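Local coordinates for prolyl-ACP dehydrogenase (Oscillatoria sp., PDB 4IRN), which acts as an FAD-dependent prolyl-acyl carrier protein oxidase in the biosynthesis of the cyanotoxin anatoxin-a, at residues K184-Y190 / R250-V256; Q297-A302 / I374-Y378. All coordinates share one frame; numbering follows the deposited sequence.

Contact 1: K184-Y190 / R250-V256; sequences KYILNGY and RLENCEV
N188 and N253 grip each other where two antiparallel strands meet at a G1 beta bulge. The backbone N of N253 reaches N188 OD1 at 2.9 Å, and N188 ND2 returns a bond to N253 OD1 at 3.2 Å. The side-chain amides stand steeply to one another, 78° between planes, and each carbonyl oxygen is met from above its plane. The positive phi of N253 turns the chain here, so that N253 and C254 both face L187 and the register shifts by one. Regular pairing resumes on both sides, with L187 N to C254 O at 2.8 Å and L251 N to G189 O at 2.8 Å. At one end, K184 NZ makes a salt bridge to E255 OE2 (2.6 Å) from above the carboxylate plane; the lysine's chi1 of 61° and extended chain carry NZ there, and I186 CD1 packs on E255 CG. At the other, R250 holds its guanidinium over the Y190 ring face in a cation-pi pair, edge first and almost perpendicular (84°), CZ 4.8 Å from the centroid. L187 CD1 packs on V256 CG1 on the face shared with Y185 and L251. That face rests on strands 202-208 and 218-224, while strands 177-181 and 230-232 flank the pair.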
ATOM      1  N   LYS A 184       8.506 -45.936 -29.499  1.00 38.24           N
ATOM      2  CA  LYS A 184       8.822 -44.515 -29.599  1.00 37.12           C
ATOM      3  C   LYS A 184       7.599 -43.609 -29.505  1.00 38.03           C
ATOM      4  O   LYS A 184       6.477 -44.102 -29.446  1.00 38.10           O
ATOM      5  CB  LYS A 184       9.655 -44.220 -30.862  1.00 39.81           C
ATOM      6  CG  LYS A 184       8.955 -44.561 -32.170  1.00 55.80           C
ATOM      7  CD  LYS A 184       9.853 -44.318 -33.372  1.00 67.98           C
ATOM      8  CE  LYS A 184       9.128 -44.807 -34.606  1.00 81.69           C
ATOM      9  NZ  LYS A 184       9.655 -44.313 -35.908  1.00 94.09           N
ATOM     10  N   TYR A 185       7.832 -42.283 -29.468  1.00 31.57           N
ATOM     11  CA  TYR A 185       6.807 -41.239 -29.385  1.00 29.67           C
ATOM     12  C   TYR A 185       7.105 -40.139 -30.394  1.00 33.73           C
ATOM     13  O   TYR A 185       8.262 -39.747 -30.549  1.00 33.96           O
ATOM     14  CB  TYR A 185       6.742 -40.630 -27.972  1.00 29.09           C
ATOM     15  CG  TYR A 185       6.112 -41.512 -26.921  1.00 27.75           C
ATOM     16  CD1 TYR A 185       6.884 -42.380 -26.156  1.00 28.75           C
ATOM     17  CD2 TYR A 185       4.752 -41.430 -26.640  1.00 28.08           C
ATOM     18  CE1 TYR A 185       6.318 -43.161 -25.151  1.00 27.43           C
ATOM     19  CE2 TYR A 185       4.170 -42.213 -25.641  1.00 28.47           C
ATOM     20  CZ  TYR A 185       4.959 -43.075 -24.898  1.00 31.12           C
ATOM     21  OH  TYR A 185       4.406 -43.850 -23.910  1.00 26.00           O
ATOM     22  N   ILE A 186       6.066 -39.634 -31.066  1.00 29.82           N
ATOM     23  CA  ILE A 186       6.190 -38.555 -32.042  1.00 29.62           C
ATOM     24  C   ILE A 186       5.647 -37.281 -31.401  1.00 33.71           C
ATOM     25  O   ILE A 186       4.441 -37.179 -31.140  1.00 32.62           O
ATOM     26  CB  ILE A 186       5.483 -38.862 -33.385  1.00 32.72           C
ATOM     27  CG1 ILE A 186       5.623 -40.330 -33.900  1.00 33.01           C
ATOM     28  CG2 ILE A 186       5.711 -37.762 -34.428  1.00 33.68           C
ATOM     29  CD1 ILE A 186       6.945 -40.973 -34.158  1.00 39.90           C
ATOM     30  N   LEU A 187       6.551 -36.321 -31.133  1.00 30.82           N
ATOM     31  CA  LEU A 187       6.202 -35.052 -30.495  1.00 30.35           C
ATOM     32  C   LEU A 187       6.054 -33.899 -31.474  1.00 35.17           C
ATOM     33  O   LEU A 187       6.920 -33.679 -32.332  1.00 34.96           O
ATOM     34  CB  LEU A 187       7.181 -34.701 -29.370  1.00 30.10           C
ATOM     35  CG  LEU A 187       6.824 -35.238 -27.989  1.00 34.66           C
ATOM     36  CD1 LEU A 187       7.291 -36.680 -27.813  1.00 34.43           C
ATOM     37  CD2 LEU A 187       7.429 -34.369 -26.907  1.00 38.23           C
ATOM     38  N   ASN A 188       4.937 -33.174 -31.348  1.00 32.07           N
ATOM     39  CA  ASN A 188       4.593 -32.012 -32.168  1.00 31.74           C
ATOM     40  C   ASN A 188       3.982 -30.926 -31.285  1.00 35.43           C
ATOM     41  O   ASN A 188       3.103 -31.217 -30.470  1.00 35.13           O
ATOM     42  CB  ASN A 188       3.631 -32.409 -33.296  1.00 31.30           C
ATOM     43  CG  ASN A 188       4.305 -33.086 -34.454  1.00 48.32           C
ATOM     44  OD1 ASN A 188       4.888 -32.432 -35.322  1.00 43.29           O
ATOM     45  ND2 ASN A 188       4.237 -34.411 -34.493  1.00 39.84           N
ATOM     46  N   GLY A 189       4.476 -29.702 -31.430  1.00 31.92           N
ATOM     47  CA  GLY A 189       4.014 -28.559 -30.648  1.00 31.76           C
ATOM     48  C   GLY A 189       4.940 -27.361 -30.659  1.00 35.81           C
ATOM     49  O   GLY A 189       5.970 -27.359 -31.343  1.00 35.93           O
ATOM     50  N   TYR A 190       4.565 -26.325 -29.906  1.00 32.24           N
ATOM     51  CA  TYR A 190       5.345 -25.093 -29.804  1.00 32.34           C
ATOM     52  C   TYR A 190       5.400 -24.644 -28.357  1.00 33.55           C
ATOM     53  O   TYR A 190       4.369 -24.585 -27.684  1.00 33.55           O
ATOM     54  CB  TYR A 190       4.779 -24.012 -30.747  1.00 34.72           C
ATOM     55  CG  TYR A 190       5.216 -22.581 -30.504  1.00 38.41           C
ATOM     56  CD1 TYR A 190       6.549 -22.197 -30.646  1.00 40.69           C
ATOM     57  CD2 TYR A 190       4.284 -21.589 -30.257  1.00 40.25           C
ATOM     58  CE1 TYR A 190       6.948 -20.868 -30.479  1.00 41.86           C
ATOM     59  CE2 TYR A 190       4.662 -20.254 -30.133  1.00 41.68           C
ATOM     60  CZ  TYR A 190       5.996 -19.899 -30.242  1.00 50.88           C
ATOM     61  OH  TYR A 190       6.357 -18.583 -30.092  1.00 54.89           O
ATOM     62  N   ARG A 250      10.199 -25.203 -31.065  1.00 23.59           N
ATOM     63  CA  ARG A 250       9.195 -25.825 -31.941  1.00 23.72           C
ATOM     64  C   ARG A 250       9.580 -27.272 -32.175  1.00 27.27           C
ATOM     65  O   ARG A 250      10.752 -27.556 -32.427  1.00 26.79           O
ATOM     66  CB  ARG A 250       9.025 -25.069 -33.269  1.00 24.92           C
ATOM     67  CG  ARG A 250       8.241 -23.774 -33.092  1.00 41.07           C
ATOM     68  CD  ARG A 250       8.172 -22.894 -34.325  1.00 54.19           C
ATOM     69  NE  ARG A 250       7.428 -21.661 -34.049  1.00 62.49           N
ATOM     70  CZ  ARG A 250       7.006 -20.810 -34.978  1.00 75.89           C
ATOM     71  NH1 ARG A 250       7.252 -21.042 -36.263  1.00 66.13           N
ATOM     72  NH2 ARG A 250       6.330 -19.722 -34.632  1.00 59.09           N
ATOM     73  N   LEU A 251       8.608 -28.188 -32.025  1.00 23.42           N
ATOM     74  CA  LEU A 251       8.799 -29.625 -32.224  1.00 22.82           C
ATOM     75  C   LEU A 251       8.031 -30.051 -33.467  1.00 25.91           C
ATOM     76  O   LEU A 251       6.809 -29.882 -33.518  1.00 25.39           O
ATOM     77  CB  LEU A 251       8.346 -30.434 -30.991  1.00 22.81           C
ATOM     78  CG  LEU A 251       9.045 -30.103 -29.681  1.00 27.61           C
ATOM     79  CD1 LEU A 251       8.064 -30.078 -28.541  1.00 27.95           C
ATOM     80  CD2 LEU A 251      10.152 -31.080 -29.398  1.00 30.35           C
ATOM     81  N   GLU A 252       8.761 -30.542 -34.479  1.00 22.35           N
ATOM     82  CA  GLU A 252       8.198 -31.011 -35.736  1.00 22.45           C
ATOM     83  C   GLU A 252       8.523 -32.481 -35.953  1.00 24.76           C
ATOM     84  O   GLU A 252       9.591 -32.800 -36.464  1.00 23.80           O
ATOM     85  CB  GLU A 252       8.646 -30.108 -36.911  1.00 24.29           C
ATOM     86  CG  GLU A 252       7.585 -29.088 -37.343  1.00 39.18           C
ATOM     87  CD  GLU A 252       6.259 -29.656 -37.815  1.00 70.43           C
ATOM     88  OE1 GLU A 252       6.253 -30.418 -38.808  1.00 69.89           O
ATOM     89  OE2 GLU A 252       5.214 -29.304 -37.220  1.00 67.35           O
ATOM     90  N   ASN A 253       7.607 -33.376 -35.524  1.00 21.15           N
ATOM     91  CA  ASN A 253       7.747 -34.845 -35.601  1.00 21.09           C
ATOM     92  C   ASN A 253       9.036 -35.334 -34.928  1.00 25.42           C
ATOM     93  O   ASN A 253       9.783 -36.153 -35.467  1.00 24.74           O
ATOM     94  CB  ASN A 253       7.588 -35.386 -37.034  1.00 20.64           C
ATOM     95  CG  ASN A 253       6.246 -35.078 -37.633  1.00 50.27           C
ATOM     96  OD1 ASN A 253       5.221 -35.669 -37.262  1.00 46.02           O
ATOM     97  ND2 ASN A 253       6.221 -34.134 -38.570  1.00 45.16           N
ATOM     98  N   CYS A 254       9.281 -34.799 -33.737  1.00 23.06           N
ATOM     99  CA  CYS A 254      10.429 -35.098 -32.901  1.00 22.75           C
ATOM    100  C   CYS A 254      10.254 -36.490 -32.277  1.00 24.35           C
ATOM    101  O   CYS A 254       9.330 -36.700 -31.487  1.00 22.51           O
ATOM    102  CB  CYS A 254      10.579 -34.012 -31.841  1.00 23.52           C
ATOM    103  SG  CYS A 254      12.255 -33.823 -31.203  1.00 27.90           S
ATOM    104  N   GLU A 255      11.102 -37.453 -32.693  1.00 21.66           N
ATOM    105  CA  GLU A 255      11.062 -38.826 -32.191  1.00 21.66           C
ATOM    106  C   GLU A 255      11.870 -39.007 -30.915  1.00 25.61           C
ATOM    107  O   GLU A 255      13.018 -38.563 -30.841  1.00 24.52           O
ATOM    108  CB  GLU A 255      11.525 -39.833 -33.251  1.00 23.08           C
ATOM    109  CG  GLU A 255      10.464 -40.168 -34.281  1.00 36.27           C
ATOM    110  CD  GLU A 255      10.813 -41.274 -35.252  1.00 62.75           C
ATOM    111  OE1 GLU A 255      12.006 -41.651 -35.351  1.00 58.36           O
ATOM    112  OE2 GLU A 255       9.888 -41.736 -35.955  1.00 60.05           O
ATOM    113  N   VAL A 256      11.269 -39.692 -29.931  1.00 23.04           N
ATOM    114  CA  VAL A 256      11.888 -40.003 -28.644  1.00 23.26           C
ATOM    115  C   VAL A 256      11.501 -41.422 -28.180  1.00 25.22           C
ATOM    116  O   VAL A 256      10.346 -41.829 -28.319  1.00 24.21           O
ATOM    117  CB  VAL A 256      11.636 -38.889 -27.573  1.00 27.87           C
ATOM    118  CG1 VAL A 256      10.169 -38.811 -27.140  1.00 27.77           C
ATOM    119  CG2 VAL A 256      12.550 -39.053 -26.373  1.00 27.59           C
TER

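Contact 2: Q297-A302 / I374-Y378. With FAD (flavin-adenine dinucleotide), chain J.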
ATOM      1  N   GLN A 297      24.470  -1.733   0.977  1.00 16.53           N
ATOM      2  CA  GLN A 297      24.922  -0.729   0.012  1.00 16.27           C
ATOM      3  C   GLN A 297      24.164   0.573   0.204  1.00 22.09           C
ATOM      4  O   GLN A 297      24.765   1.651   0.124  1.00 23.28           O
ATOM      5  CB  GLN A 297      24.738  -1.229  -1.417  1.00 17.35           C
ATOM      6  CG  GLN A 297      25.976  -1.946  -1.926  1.00 35.61           C
ATOM      7  CD  GLN A 297      25.857  -2.477  -3.329  1.00 53.17           C
ATOM      8  OE1 GLN A 297      24.943  -2.134  -4.091  1.00 45.62           O
ATOM      9  NE2 GLN A 297      26.782  -3.351  -3.690  1.00 46.66           N
ATOM     10  N   SER A 298      22.845   0.472   0.479  1.00 17.38           N
ATOM     11  CA  SER A 298      21.973   1.625   0.696  1.00 16.54           C
ATOM     12  C   SER A 298      22.216   2.284   2.056  1.00 19.56           C
ATOM     13  O   SER A 298      22.179   3.520   2.124  1.00 20.04           O
ATOM     14  CB  SER A 298      20.510   1.253   0.505  1.00 19.44           C
ATOM     15  OG  SER A 298      20.264   0.775  -0.808  1.00 24.85           O
ATOM     16  N   ILE A 299      22.495   1.473   3.128  1.00 13.29           N
ATOM     17  CA  ILE A 299      22.840   1.991   4.471  1.00 11.31           C
ATOM     18  C   ILE A 299      24.118   2.834   4.328  1.00 14.84           C
ATOM     19  O   ILE A 299      24.133   3.986   4.754  1.00 13.41           O
ATOM     20  CB  ILE A 299      22.977   0.896   5.581  1.00 12.79           C
ATOM     21  CG1 ILE A 299      21.635   0.205   5.855  1.00 12.59           C
ATOM     22  CG2 ILE A 299      23.517   1.506   6.885  1.00 12.31           C
ATOM     23  CD1 ILE A 299      21.710  -1.124   6.584  1.00 13.44           C
ATOM     24  N   ARG A 300      25.164   2.267   3.673  1.00 12.14           N
ATOM     25  CA  ARG A 300      26.434   2.947   3.414  1.00 12.14           C
ATOM     26  C   ARG A 300      26.202   4.310   2.764  1.00 16.02           C
ATOM     27  O   ARG A 300      26.754   5.298   3.237  1.00 15.41           O
ATOM     28  CB  ARG A 300      27.359   2.088   2.526  1.00 13.06           C
ATOM     29  CG  ARG A 300      28.140   1.025   3.283  1.00 25.78           C
ATOM     30  CD  ARG A 300      29.177   0.347   2.403  1.00 30.47           C
ATOM     31  NE  ARG A 300      29.038  -1.110   2.405  1.00 38.19           N
ATOM     32  CZ  ARG A 300      28.927  -1.857   1.310  1.00 58.13           C
ATOM     33  NH1 ARG A 300      28.876  -1.286   0.112  1.00 47.89           N
ATOM     34  NH2 ARG A 300      28.787  -3.171   1.407  1.00 48.52           N
ATOM     35  N   TYR A 301      25.357   4.365   1.707  1.00 12.95           N
ATOM     36  CA  TYR A 301      25.031   5.607   0.990  1.00 12.32           C
ATOM     37  C   TYR A 301      24.235   6.601   1.855  1.00 18.99           C
ATOM     38  O   TYR A 301      24.513   7.804   1.816  1.00 18.54           O
ATOM     39  CB  TYR A 301      24.294   5.315  -0.327  1.00 11.53           C
ATOM     40  CG  TYR A 301      24.302   6.492  -1.267  1.00 10.59           C
ATOM     41  CD1 TYR A 301      25.392   6.735  -2.098  1.00 11.55           C
ATOM     42  CD2 TYR A 301      23.224   7.377  -1.323  1.00 10.92           C
ATOM     43  CE1 TYR A 301      25.418   7.834  -2.954  1.00 11.92           C
ATOM     44  CE2 TYR A 301      23.234   8.475  -2.182  1.00 11.44           C
ATOM     45  CZ  TYR A 301      24.338   8.701  -2.993  1.00 19.26           C
ATOM     46  OH  TYR A 301      24.382   9.766  -3.853  1.00 21.96           O
ATOM     47  N   ALA A 302      23.257   6.096   2.638  1.00 16.76           N
ATOM     48  CA  ALA A 302      22.429   6.925   3.520  1.00 16.83           C
ATOM     49  C   ALA A 302      23.243   7.550   4.666  1.00 20.81           C
ATOM     50  O   ALA A 302      22.876   8.612   5.180  1.00 21.64           O
ATOM     51  CB  ALA A 302      21.262   6.119   4.062  1.00 17.59           C
ATOM     52  N   ILE A 374      16.735   6.012  -2.615  1.00 12.65           N
ATOM     53  CA  ILE A 374      17.735   6.450  -1.621  1.00 11.58           C
ATOM     54  C   ILE A 374      18.923   7.166  -2.306  1.00 15.20           C
ATOM     55  O   ILE A 374      19.377   8.196  -1.811  1.00 13.85           O
ATOM     56  CB  ILE A 374      18.180   5.247  -0.717  1.00 14.00           C
ATOM     57  CG1 ILE A 374      17.033   4.781   0.203  1.00 13.10           C
ATOM     58  CG2 ILE A 374      19.443   5.549   0.103  1.00 15.00           C
ATOM     59  CD1 ILE A 374      17.090   3.329   0.609  1.00 15.62           C
ATOM     60  N   HIS A 375      19.392   6.625  -3.454  1.00 13.25           N
ATOM     61  CA  HIS A 375      20.508   7.175  -4.239  1.00 13.49           C
ATOM     62  C   HIS A 375      20.150   8.416  -5.087  1.00 18.57           C
ATOM     63  O   HIS A 375      21.053   9.115  -5.549  1.00 18.28           O
ATOM     64  CB  HIS A 375      21.160   6.082  -5.105  1.00 13.76           C
ATOM     65  CG  HIS A 375      21.913   5.057  -4.317  1.00 16.44           C
ATOM     66  ND1 HIS A 375      21.257   4.094  -3.573  1.00 17.64           N
ATOM     67  CD2 HIS A 375      23.243   4.850  -4.222  1.00 17.64           C
ATOM     68  CE1 HIS A 375      22.206   3.350  -3.034  1.00 16.61           C
ATOM     69  NE2 HIS A 375      23.414   3.759  -3.404  1.00 17.19           N
ATOM     70  N   GLY A 376      18.853   8.688  -5.255  1.00 15.14           N
ATOM     71  CA  GLY A 376      18.371   9.816  -6.043  1.00 14.46           C
ATOM     72  C   GLY A 376      18.593   9.595  -7.526  1.00 18.32           C
ATOM     73  O   GLY A 376      18.486   8.459  -8.001  1.00 18.65           O
ATOM     74  N   ALA A 377      18.926  10.675  -8.271  1.00 14.19           N
ATOM     75  CA  ALA A 377      19.197  10.601  -9.720  1.00 13.60           C
ATOM     76  C   ALA A 377      20.374   9.682 -10.007  1.00 17.51           C
ATOM     77  O   ALA A 377      20.406   9.035 -11.051  1.00 18.01           O
ATOM     78  CB  ALA A 377      19.484  11.980 -10.274  1.00 14.23           C
ATOM     79  N   TYR A 378      21.325   9.611  -9.056  1.00 13.51           N
ATOM     80  CA  TYR A 378      22.517   8.773  -9.082  1.00 13.08           C
ATOM     81  C   TYR A 378      22.151   7.288  -9.256  1.00 18.98           C
ATOM     82  O   TYR A 378      22.815   6.589 -10.022  1.00 19.43           O
ATOM     83  CB  TYR A 378      23.364   9.042  -7.818  1.00 13.26           C
ATOM     84  CG  TYR A 378      24.588   8.166  -7.648  1.00 13.77           C
ATOM     85  CD1 TYR A 378      25.617   8.176  -8.588  1.00 15.64           C
ATOM     86  CD2 TYR A 378      24.742   7.363  -6.523  1.00 13.72           C
ATOM     87  CE1 TYR A 378      26.747   7.370  -8.434  1.00 15.13           C
ATOM     88  CE2 TYR A 378      25.863   6.551  -6.361  1.00 14.05           C
ATOM     89  CZ  TYR A 378      26.865   6.559  -7.317  1.00 21.88           C
ATOM     90  OH  TYR A 378      27.984   5.779  -7.153  1.00 25.38           O
TER
HETATM   91  PA  FAD J 400      20.005  14.040  -3.210  1.00 24.02           P
HETATM   92  O1A FAD J 400      20.035  15.437  -2.711  1.00 25.46           O
HETATM   93  O2A FAD J 400      21.342  13.320  -3.445  1.00 23.99           O
HETATM   94  O5B FAD J 400      19.056  13.135  -2.304  1.00 20.93           O
HETATM   95  C5B FAD J 400      19.517  11.889  -1.742  1.00 21.84           C
HETATM   96  C4B FAD J 400      18.264  11.255  -1.204  1.00 22.78           C
HETATM   97  O4B FAD J 400      17.966  11.801   0.091  1.00 23.91           O
HETATM   98  C3B FAD J 400      17.045  11.478  -2.097  1.00 23.32           C
HETATM   99  O3B FAD J 400      16.523  10.231  -2.528  1.00 23.22           O
HETATM  100  C2B FAD J 400      16.046  12.282  -1.255  1.00 23.26           C
HETATM  101  O2B FAD J 400      14.819  11.576  -1.222  1.00 26.57           O
HETATM  102  C1B FAD J 400      16.635  12.276   0.158  1.00 22.82           C
HETATM  103  N9A FAD J 400      16.649  13.586   0.802  1.00 20.47           N
HETATM  104  C8A FAD J 400      17.554  14.600   0.608  1.00 19.70           C
HETATM  105  N7A FAD J 400      17.285  15.701   1.269  1.00 18.85           N
HETATM  106  C5A FAD J 400      16.116  15.391   1.958  1.00 17.84           C
HETATM  107  C6A FAD J 400      15.310  16.138   2.850  1.00 18.35           C
HETATM  108  N6A FAD J 400      15.525  17.413   3.166  1.00 18.38           N
HETATM  109  N1A FAD J 400      14.228  15.520   3.376  1.00 19.30           N
HETATM  110  C2A FAD J 400      13.976  14.260   3.021  1.00 17.79           C
HETATM  111  N3A FAD J 400      14.655  13.470   2.189  1.00 17.56           N
HETATM  112  C4A FAD J 400      15.722  14.090   1.684  1.00 18.96           C
HETATM  113  N1  FAD J 400      19.023  19.348 -12.675  1.00 15.30           N
HETATM  114  C2  FAD J 400      19.247  20.562 -13.316  1.00 17.35           C
HETATM  115  O2  FAD J 400      19.601  21.563 -12.698  1.00 18.45           O
HETATM  116  N3  FAD J 400      19.083  20.667 -14.680  1.00 19.18           N
HETATM  117  C4  FAD J 400      18.695  19.648 -15.515  1.00 19.61           C
HETATM  118  O4  FAD J 400      18.579  19.854 -16.722  1.00 20.28           O
HETATM  119  C4X FAD J 400      18.463  18.359 -14.843  1.00 17.52           C
HETATM  120  N5  FAD J 400      18.121  17.326 -15.582  1.00 16.68           N
HETATM  121  C5X FAD J 400      17.946  16.099 -14.943  1.00 15.75           C
HETATM  122  C6  FAD J 400      17.567  14.999 -15.714  1.00 14.71           C
HETATM  123  C7  FAD J 400      17.367  13.746 -15.148  1.00 14.44           C
HETATM  124  C7M FAD J 400      16.909  12.600 -16.018  1.00 13.49           C
HETATM  125  C8  FAD J 400      17.566  13.578 -13.759  1.00 15.67           C
HETATM  126  C8M FAD J 400      17.375  12.239 -13.092  1.00 17.08           C
HETATM  127  C9  FAD J 400      17.945  14.673 -12.988  1.00 15.32           C
HETATM  128  C9A FAD J 400      18.135  15.937 -13.550  1.00 16.57           C
HETATM  129  N10 FAD J 400      18.515  17.077 -12.793  1.00 17.95           N
HETATM  130  C10 FAD J 400      18.666  18.296 -13.404  1.00 16.35           C
HETATM  131  C1' FAD J 400      18.815  16.910 -11.355  1.00 22.37           C
HETATM  132  C2' FAD J 400      17.568  16.479 -10.597  1.00 25.19           C
HETATM  133  O2' FAD J 400      16.727  17.600 -10.333  1.00 23.20           O
HETATM  134  C3' FAD J 400      17.939  15.726  -9.318  1.00 29.59           C
HETATM  135  O3' FAD J 400      17.566  14.351  -9.402  1.00 30.87           O
HETATM  136  C4' FAD J 400      17.406  16.346  -8.027  1.00 31.69           C
HETATM  137  O4' FAD J 400      18.033  17.625  -7.923  1.00 32.06           O
HETATM  138  C5' FAD J 400      17.739  15.493  -6.820  1.00 33.45           C
HETATM  139  O5' FAD J 400      19.122  15.136  -7.033  1.00 33.63           O
HETATM  140  P   FAD J 400      19.862  14.165  -6.067  1.00 32.50           P
HETATM  141  O1P FAD J 400      19.433  12.759  -6.207  1.00 33.54           O
HETATM  142  O2P FAD J 400      21.265  14.695  -6.297  1.00 33.85           O
HETATM  143  O3P FAD J 400      19.379  14.476  -4.576  1.00 28.74           O
HETATM  144  O   HOH W   1      22.347  11.168  -4.503  1.00 15.34           O
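Y301 and H375 form an offset stack, part of an aromatic cluster that includes Y378, where helix 285-304 meets the C-terminal end of helix 350-375 in the helical C-terminal domain of the acyl-CoA dehydrogenase fold. The ring centroids are 4.2 Å apart and the planes differ by 23°. H375 CD2 sits over one face of the tyrosine, toward its rim, 3.5 Å from Y301 CG. Two torsions bring this about: Y301 holds CG opposite its backbone N (chi1 -163°), sending the ring across to the other helix, whereas H375 keeps CG beside its own N (chi1 -70°), which swings the imidazole against one face of the Y301 ring. A bond from H375 ND1 to the carbonyl O of A371 helps fix the imidazole's rotation, and S298 OG, itself bonded to the carbonyl O of L294, lies at its edge. Y378 extends the cluster with a ring almost parallel to that of Y301 but slid aside, so that Y301 CE1 touches Y378 CD2 at 3.7 Å with little overlap. The ring of H305, an FAD-binding residue, also meets Y301. Deeper in, I374 CG2 packs against A302 CB at 4.4 Å, and L322 of helix 316-344 covers both residues. The phenol leads toward the cofactor: Y301 OH donates to a water at 2.6 Å, which in turn donates to H375 O and to FAD O2A, a diphosphate oxygen. At G376 the backbone leaves helical geometry with a positive phi, and the next amide faces the cofactor. There A377 N donates to FAD O1P at 3.0 Å.

Contact 1 belongs to the beta middle domain and contact 2 to the helical C-terminal domain; they lie on opposite sides of the chain's centre, with centres 52 Å apart and nearest atoms about 36 Å apart. The two are related through the assembly of four chains. Contact 2 binds the diphosphate of an FAD that is also held by H160, A162, T163, S169 and T195 of a second subunit, and Y193 of that subunit packs on A377 and Y378. Those residues come from the same domain as contact 1, where the Y190 side chain is about 11 Å from a different FAD copy, beside this chain's own middle domain. The FAD site at contact 2 is thus shared between subunits, and the other copies are probably built likewise.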